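Local coordinates for phosphoserine aminotransferase SerC (Cytophaga hutchinsonii ATCC 33406, PDB 3FFR), which probably catalyses the pyridoxal-phosphate-dependent, reversible transamination of 3-phosphohydroxypyruvate by glutamate to O-phosphoserine in serine biosynthesis, at residues I24-E29 against N248-G253; E112-A115 against G119-P122; S143-P148 against F290-A295. One frame throughout, in Å; residues are numbered along the deposited sequence. Where two conformers were deposited one is given.

Contact 1 of 3, residues I24-E29 against N248-G253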
loop_
_atom_site.group_PDB
_atom_site.type_symbol
_atom_site.label_atom_id
_atom_site.label_comp_id
_atom_site.label_asym_id
_atom_site.label_seq_id
_atom_site.Cartn_x
_atom_site.Cartn_y
_atom_site.Cartn_z
ATOM N N ILE A 24 15.762 -0.915 -12.765
ATOM C CA ILE A 24 17.227 -0.937 -12.582
ATOM C C ILE A 24 17.683 0.472 -12.210
ATOM O O ILE A 24 18.540 0.683 -11.327
ATOM C CB ILE A 24 17.985 -1.462 -13.790
ATOM C CG1 ILE A 24 17.590 -2.910 -14.039
ATOM C CG2 ILE A 24 19.476 -1.362 -13.546
ATOM C CD1 ILE A 24 17.790 -3.780 -12.889
ATOM N N THR A 25 17.081 1.448 -12.868
ATOM C CA THR A 25 17.377 2.843 -12.539
ATOM C C THR A 25 17.008 3.145 -11.083
ATOM O O THR A 25 17.753 3.817 -10.355
ATOM C CB THR A 25 16.652 3.815 -13.461
ATOM O OG1 THR A 25 17.048 3.566 -14.814
ATOM C CG2 THR A 25 16.999 5.239 -13.121
ATOM N N ALA A 26 15.855 2.644 -10.657
ATOM C CA ALA A 26 15.378 2.843 -9.260
ATOM C C ALA A 26 16.379 2.309 -8.268
ATOM O O ALA A 26 16.666 2.922 -7.236
ATOM C CB ALA A 26 13.969 2.170 -9.023
ATOM N N LEU A 27 16.927 1.147 -8.594
ATOM C CA LEU A 27 17.878 0.518 -7.681
ATOM C C LEU A 27 19.165 1.328 -7.672
ATOM O O LEU A 27 19.750 1.608 -6.613
ATOM C CB LEU A 27 18.173 -0.915 -8.106
ATOM C CG LEU A 27 17.011 -1.899 -7.977
ATOM C CD1 LEU A 27 17.333 -3.210 -8.702
ATOM C CD2 LEU A 27 16.579 -2.108 -6.494
ATOM N N ASP A 28 19.588 1.717 -8.856
ATOM C CA ASP A 28 20.839 2.471 -9.015
ATOM C C ASP A 28 20.828 3.800 -8.305
ATOM O O ASP A 28 21.852 4.221 -7.707
ATOM C CB ASP A 28 21.162 2.729 -10.496
ATOM C CG ASP A 28 21.728 1.514 -11.195
ATOM O OD1 ASP A 28 22.121 0.569 -10.508
ATOM O OD2 ASP A 28 21.824 1.529 -12.437
ATOM N N GLU A 29 19.670 4.450 -8.357
ATOM C CA GLU A 29 19.487 5.785 -7.753
ATOM C C GLU A 29 19.095 5.742 -6.290
ATOM O O GLU A 29 18.966 6.782 -5.649
ATOM C CB GLU A 29 18.450 6.611 -8.493
ATOM C CG GLU A 29 18.901 6.909 -9.954
ATOM C CD GLU A 29 17.994 7.867 -10.716
ATOM O OE1 GLU A 29 17.013 8.391 -10.160
ATOM O OE2 GLU A 29 18.284 8.106 -11.912
ATOM N N ASN A 248 6.782 2.423 -6.772
ATOM C CA ASN A 248 5.715 2.536 -7.762
ATOM C C ASN A 248 5.446 3.965 -8.207
ATOM O O ASN A 248 5.064 4.196 -9.345
ATOM C CB ASN A 248 4.403 1.847 -7.375
ATOM C CG ASN A 248 4.315 0.432 -7.889
ATOM O OD1 ASN A 248 5.216 -0.064 -8.579
ATOM N ND2 ASN A 248 3.201 -0.251 -7.548
ATOM N N ILE A 249 5.587 4.927 -7.305
ATOM C CA ILE A 249 5.407 6.340 -7.713
ATOM C C ILE A 249 6.494 6.675 -8.750
ATOM O O ILE A 249 6.255 7.343 -9.758
ATOM C CB ILE A 249 5.417 7.301 -6.495
ATOM C CG1 ILE A 249 4.156 7.028 -5.643
ATOM C CG2 ILE A 249 5.419 8.772 -6.964
ATOM C CD1 ILE A 249 4.129 7.758 -4.259
ATOM N N PHE A 250 7.695 6.159 -8.502
ATOM C CA PHE A 250 8.821 6.350 -9.427
ATOM C C PHE A 250 8.523 5.703 -10.773
ATOM O O PHE A 250 8.622 6.320 -11.850
ATOM C CB PHE A 250 10.101 5.733 -8.857
ATOM C CG PHE A 250 11.298 5.865 -9.753
ATOM C CD1 PHE A 250 12.041 7.045 -9.760
ATOM C CD2 PHE A 250 11.717 4.812 -10.538
ATOM C CE1 PHE A 250 13.165 7.172 -10.554
ATOM C CE2 PHE A 250 12.841 4.941 -11.342
ATOM C CZ PHE A 250 13.557 6.127 -11.345
ATOM N N LEU A 251 8.137 4.440 -10.713
ATOM C CA LEU A 251 7.871 3.694 -11.939
ATOM C C LEU A 251 6.709 4.318 -12.703
ATOM O O LEU A 251 6.715 4.366 -13.934
ATOM C CB LEU A 251 7.572 2.216 -11.650
ATOM C CG LEU A 251 8.705 1.345 -11.112
ATOM C CD1 LEU A 251 8.108 -0.037 -10.781
ATOM C CD2 LEU A 251 9.897 1.244 -12.123
ATOM N N LEU A 252 5.713 4.800 -11.969
ATOM C CA LEU A 252 4.549 5.422 -12.616
ATOM C C LEU A 252 4.935 6.687 -13.410
ATOM O O LEU A 252 4.456 6.935 -14.525
ATOM C CB LEU A 252 3.415 5.724 -11.622
ATOM C CG LEU A 252 2.084 6.201 -12.221
ATOM C CD1 LEU A 252 1.465 5.189 -13.221
ATOM C CD2 LEU A 252 1.088 6.546 -11.086
ATOM N N GLY A 253 5.796 7.493 -12.830
ATOM C CA GLY A 253 6.250 8.709 -13.505
ATOM C C GLY A 253 7.054 8.365 -14.744
ATOM O O GLY A 253 6.935 9.024 -15.760
#
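F250 reaches out from helix 246-262 to T25 and A26 of helix 19-28 and to E29. The apolar part of the contact is centred on A26, whose CA lies 7.4 Å from the CA of F250. With CG anti to the backbone N (chi1 179°), the benzyl group is carried across this gap until F250 CE2 stands 3.8 Å from A26 CB; the same ring carbon also comes within 3.9 Å of A26 N. The methyl group meets the ring obliquely. At the far end of the ring, T25 CG2 lies near the ring plane, at the edge, 4.0 Å from F250 CZ, while T25 OG1 is turned back to its own helix and bonds to Q21 O.

The polar component is slight. E29 extends beyond CG and crosses the phenylalanine side chain at about a right angle, its carboxylate plane turned 74° from the ring; E29 OE1 approaches F250 CE1 to 4.1 Å and has a long, weak ion pair with K40.

V44 of helix 39-55 and I31 also touch F250, and the second subunit packs on helix 19-28, with I24 against its own counterpart there. Replacing F250 by an alanine is likely to open a gap beside A26 and leave the T25 methyl without its aromatic neighbour. No hydrogen bond spans the two segments, which implies that shape and apolar packing, not directional bonding, join this dimer-facing helix to helix 246-262.

Contact 2 of 3, residues E112-A115 against G119-P122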
loop_
_atom_site.group_PDB
_atom_site.type_symbol
_atom_site.label_atom_id
_atom_site.label_comp_id
_atom_site.label_asym_id
_atom_site.label_seq_id
_atom_site.Cartn_x
_atom_site.Cartn_y
_atom_site.Cartn_z
ATOM N N GLU A 112 -28.788 0.111 -8.816
ATOM C CA GLU A 112 -29.321 -0.063 -10.163
ATOM C C GLU A 112 -28.567 -1.269 -10.703
ATOM O O GLU A 112 -27.346 -1.216 -10.925
ATOM C CB GLU A 112 -29.072 1.155 -11.039
ATOM C CG GLU A 112 -29.672 1.049 -12.421
ATOM C CD GLU A 112 -31.179 1.176 -12.439
ATOM O OE1 GLU A 112 -31.751 1.777 -11.510
ATOM O OE2 GLU A 112 -31.781 0.712 -13.419
ATOM N N GLU A 113 -29.280 -2.368 -10.930
ATOM C CA GLU A 113 -28.578 -3.634 -11.301
ATOM C C GLU A 113 -28.858 -4.161 -12.671
ATOM O O GLU A 113 -29.968 -4.031 -13.181
ATOM C CB GLU A 113 -28.936 -4.719 -10.253
ATOM C CG GLU A 113 -28.091 -5.980 -10.373
ATOM C CD GLU A 113 -28.122 -6.871 -9.131
ATOM O OE1 GLU A 113 -28.882 -6.590 -8.191
ATOM O OE2 GLU A 113 -27.365 -7.859 -9.101
ATOM N N ALA A 114 -27.808 -4.672 -13.298
ATOM C CA ALA A 114 -27.939 -5.398 -14.568
ATOM C C ALA A 114 -27.325 -6.775 -14.343
ATOM O O ALA A 114 -26.429 -6.961 -13.526
ATOM C CB ALA A 114 -27.215 -4.683 -15.711
ATOM N N ALA A 115 -27.834 -7.745 -15.088
ATOM C CA ALA A 115 -27.327 -9.111 -14.961
ATOM C C ALA A 115 -25.864 -9.194 -15.350
ATOM O O ALA A 115 -25.368 -8.430 -16.168
ATOM C CB ALA A 115 -28.149 -10.075 -15.864
ATOM N N GLY A 119 -25.006 -4.765 -19.539
ATOM C CA GLY A 119 -24.720 -3.387 -19.182
ATOM C C GLY A 119 -25.972 -2.575 -18.978
ATOM O O GLY A 119 -27.081 -3.115 -18.793
ATOM N N PHE A 120 -25.790 -1.263 -19.029
ATOM C CA PHE A 120 -26.835 -0.286 -18.726
ATOM C C PHE A 120 -27.266 0.576 -19.901
ATOM O O PHE A 120 -26.474 0.893 -20.800
ATOM C CB PHE A 120 -26.349 0.634 -17.592
ATOM C CG PHE A 120 -26.109 -0.104 -16.312
ATOM C CD1 PHE A 120 -27.164 -0.416 -15.470
ATOM C CD2 PHE A 120 -24.838 -0.555 -15.977
ATOM C CE1 PHE A 120 -26.932 -1.134 -14.299
ATOM C CE2 PHE A 120 -24.626 -1.278 -14.823
ATOM C CZ PHE A 120 -25.674 -1.556 -13.990
ATOM N N TYR A 121 -28.535 0.969 -19.833
ATOM C CA TYR A 121 -29.195 1.807 -20.862
ATOM C C TYR A 121 -29.747 3.022 -20.112
ATOM O O TYR A 121 -30.810 2.958 -19.500
ATOM C CB TYR A 121 -30.270 1.018 -21.650
ATOM C CG TYR A 121 -29.596 -0.170 -22.274
ATOM C CD1 TYR A 121 -28.928 -0.064 -23.484
ATOM C CD2 TYR A 121 -29.504 -1.367 -21.590
ATOM C CE1 TYR A 121 -28.238 -1.147 -24.019
ATOM C CE2 TYR A 121 -28.794 -2.472 -22.129
ATOM C CZ TYR A 121 -28.171 -2.338 -23.337
ATOM O OH TYR A 121 -27.468 -3.405 -23.878
ATOM N N PRO A 122 -28.982 4.114 -20.127
ATOM C CA PRO A 122 -29.278 5.248 -19.266
ATOM C C PRO A 122 -30.633 5.877 -19.421
ATOM O O PRO A 122 -31.133 6.468 -18.482
ATOM C CB PRO A 122 -28.205 6.275 -19.666
ATOM C CG PRO A 122 -27.081 5.484 -20.135
ATOM C CD PRO A 122 -27.666 4.268 -20.781
#
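A114 and G119, with CA atoms 6.0 Å apart, mark the closest approach of two extended backbones that run roughly antiparallel, and no hydrogen bond passes between them. Strand 108-113 is the outermost strand, within this chain, of the seven-stranded mixed sheet of the large domain, as in fold-type I pyridoxal-phosphate enzymes. E112 and A114 make their backbone hydrogen bonds with strand 85-90, and the loop that follows doubles back to put F120 over the strand end.

The central interaction is a CH-pi contact. A114 CB sits over one face of the F120 ring, 4.1 Å from the centroid and 23° off the ring normal, displaced toward the rim on the side of F120 CE1. F120 CG lies anti to the carbonyl carbon (chi1 -63°), which brings the ring up against the strand. The same alanine methyl also touches the loop backbone, 3.5 Å from G119 O, so that ring and carbonyl of consecutive residues meet it from neighbouring directions.

E112 completes the apolar surround with its aliphatic part. Its CG stands 4.0 Å from F120 CE1, and the chain bends beyond CG; the E112 and F120 side chains run alongside each other with opposite sense, carboxylate and ring planes 59° apart. C89 and M147 also touch F120, so the ring is buried although the contact as a whole lies at the surface. E113 points away from the loop, and its carboxylate forms a salt bridge with K111. The backbone, too, meets the ring: E112 O comes obliquely to within 3.4 Å of F120 CE1, with F120 CZ almost as near at 3.5 Å.

Contact 3 of 3, residues S143-P148 against F290-A295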
loop_
_atom_site.group_PDB
_atom_site.type_symbol
_atom_site.label_atom_id
_atom_site.label_comp_id
_atom_site.label_asym_id
_atom_site.label_seq_id
_atom_site.Cartn_x
_atom_site.Cartn_y
_atom_site.Cartn_z
ATOM N N SER A 143 -16.877 -9.267 -15.924
ATOM C CA SER A 143 -17.784 -9.661 -17.004
ATOM C C SER A 143 -17.398 -9.179 -18.385
ATOM O O SER A 143 -17.937 -9.644 -19.380
ATOM C CB SER A 143 -19.176 -9.145 -16.689
ATOM O OG SER A 143 -19.201 -7.734 -16.762
ATOM N N GLY A 144 -16.489 -8.216 -18.429
ATOM C CA GLY A 144 -16.050 -7.622 -19.689
ATOM C C GLY A 144 -17.002 -6.584 -20.287
ATOM O O GLY A 144 -16.964 -6.298 -21.494
ATOM N N VAL A 145 -17.863 -6.032 -19.441
ATOM C CA VAL A 145 -18.798 -4.990 -19.851
ATOM C C VAL A 145 -18.308 -3.600 -19.471
ATOM O O VAL A 145 -17.887 -3.345 -18.341
ATOM C CB VAL A 145 -20.208 -5.190 -19.235
ATOM C CG1 VAL A 145 -21.190 -3.993 -19.627
ATOM C CG2 VAL A 145 -20.830 -6.573 -19.673
ATOM N N SER A 146 -18.362 -2.702 -20.444
ATOM C CA SER A 146 -18.037 -1.290 -20.218
ATOM C C SER A 146 -19.269 -0.426 -20.213
ATOM O O SER A 146 -20.316 -0.788 -20.734
ATOM C CB SER A 146 -17.086 -0.747 -21.286
ATOM O OG SER A 146 -15.838 -1.433 -21.343
HETATM N N MSE A 147 -19.115 0.722 -19.574
HETATM C CA MSE A 147 -20.081 1.836 -19.645
HETATM C C MSE A 147 -19.351 2.958 -20.394
HETATM O O MSE A 147 -18.564 3.701 -19.795
HETATM C CB MSE A 147 -20.526 2.350 -18.296
HETATM C CG MSE A 147 -21.576 3.416 -18.470
HETATM SE SE MSE A 147 -22.226 4.188 -16.815
HETATM C CE MSE A 147 -23.690 2.928 -16.427
ATOM N N PRO A 148 -19.573 3.069 -21.710
ATOM C CA PRO A 148 -18.866 4.086 -22.493
ATOM C C PRO A 148 -19.076 5.505 -21.973
ATOM O O PRO A 148 -20.065 5.785 -21.325
ATOM C CB PRO A 148 -19.463 3.933 -23.865
ATOM C CG PRO A 148 -19.824 2.511 -23.949
ATOM C CD PRO A 148 -20.388 2.197 -22.586
ATOM N N PHE A 290 -18.810 -14.177 -28.150
ATOM C CA PHE A 290 -18.750 -12.997 -27.275
ATOM C C PHE A 290 -19.424 -13.207 -25.934
ATOM O O PHE A 290 -20.561 -13.645 -25.859
ATOM C CB PHE A 290 -19.347 -11.775 -27.990
ATOM C CG PHE A 290 -18.553 -11.391 -29.196
ATOM C CD1 PHE A 290 -17.325 -10.792 -29.052
ATOM C CD2 PHE A 290 -18.976 -11.723 -30.458
ATOM C CE1 PHE A 290 -16.539 -10.505 -30.149
ATOM C CE2 PHE A 290 -18.200 -11.425 -31.546
ATOM C CZ PHE A 290 -16.980 -10.822 -31.386
ATOM N N GLY A 291 -18.730 -12.829 -24.869
ATOM C CA GLY A 291 -19.280 -12.950 -23.516
ATOM C C GLY A 291 -20.300 -11.878 -23.182
ATOM O O GLY A 291 -21.053 -11.979 -22.204
ATOM N N VAL A 292 -20.300 -10.849 -24.002
ATOM C CA VAL A 292 -21.218 -9.712 -23.858
ATOM C C VAL A 292 -21.957 -9.544 -25.205
ATOM O O VAL A 292 -21.336 -9.334 -26.236
ATOM C CB VAL A 292 -20.437 -8.441 -23.470
ATOM C CG1 VAL A 292 -21.371 -7.237 -23.358
ATOM C CG2 VAL A 292 -19.618 -8.658 -22.150
ATOM N N GLU A 293 -23.286 -9.648 -25.179
ATOM C CA GLU A 293 -24.082 -9.595 -26.424
ATOM C C GLU A 293 -24.087 -8.233 -27.125
ATOM O O GLU A 293 -23.914 -8.154 -28.341
ATOM C CB GLU A 293 -25.517 -10.078 -26.164
ATOM C CG GLU A 293 -25.561 -11.548 -25.742
ATOM C CD GLU A 293 -26.965 -12.115 -25.615
ATOM O OE1 GLU A 293 -27.941 -11.364 -25.822
ATOM O OE2 GLU A 293 -27.075 -13.325 -25.305
ATOM N N ASP A 294 -24.274 -7.169 -26.356
ATOM C CA ASP A 294 -24.350 -5.808 -26.920
ATOM C C ASP A 294 -22.958 -5.300 -27.266
ATOM O O ASP A 294 -22.132 -4.981 -26.376
ATOM C CB ASP A 294 -25.107 -4.852 -25.976
ATOM C CG ASP A 294 -25.287 -3.454 -26.547
ATOM O OD1 ASP A 294 -24.583 -3.074 -27.501
ATOM O OD2 ASP A 294 -26.109 -2.700 -25.988
ATOM N N ALA A 295 -22.682 -5.255 -28.565
ATOM C CA ALA A 295 -21.340 -4.901 -29.047
ATOM C C ALA A 295 -20.856 -3.567 -28.553
ATOM O O ALA A 295 -19.660 -3.383 -28.325
ATOM C CB ALA A 295 -21.262 -4.979 -30.620
HETATM O O HOH W 1 -19.696 -11.868 -19.678
#
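V292 and V145 meet branch against branch, their side chains crossing obliquely. In both valines CG1 is anti to the backbone N and CG2 anti to the carbonyl carbon (chi1 178° in V292, 177° in V145), and it is the two CG2 methyls that touch, at 3.5 Å between V145 CG2 and V292 CG2, tighter than ordinary van der Waals contact. V292 CG1 flanks the same methyl of V145 more loosely, 3.8 Å from V145 CG2. The same V292 CG2 also presses on the backbone, 3.4 Å from S143 O and 3.6 Å from G144 O, so one methyl packs on two carbonyls as well as on a side chain.

The second of these carbonyls, that of G144, belongs to a G1 beta bulge, in which G144 and V145 both face E140 in the small hairpin of strands 139-140 and 145-146. The positive phi of G144 (79°) suits glycine, and a CB on this residue would point at V292. S143 OG bends back toward the bulge, where it takes a weak hydrogen bond from V145 N.

Beside the valines, the polar backbone is bridged by solvent. One water donates to both S143 O and G291 O, lying 2.9 Å from S143 O. R298 bonds to V292 O within its own loop, and S299 and L297 pair through their backbones with G144 and S146. A295, further along this loop, lines a pocket for a bound polyether, and the side chain of S143 lies about 13 Å from a bound serine.

Contacts 2 and 3 are neighbours, their centres 11 Å apart, on the side of the chain opposite contact 1, whose centre is about 36 Å or more from either of theirs. They touch directly: Y121 OH and D294 OD2, 2.6 Å apart, are probably hydrogen-bonded, and G119 packs on V145. Contact 3 is buried and contact 2 lies at the surface, while contact 1, between two helices, is partly buried and borders the second subunit. None has a direct hydrogen bond between its segments. Phenylalanine rings serve contacts 1 and 2, one reaching across helices and the other folding onto a strand end; contact 3 relies on valine methyls, backbone carbonyls and a bridging water.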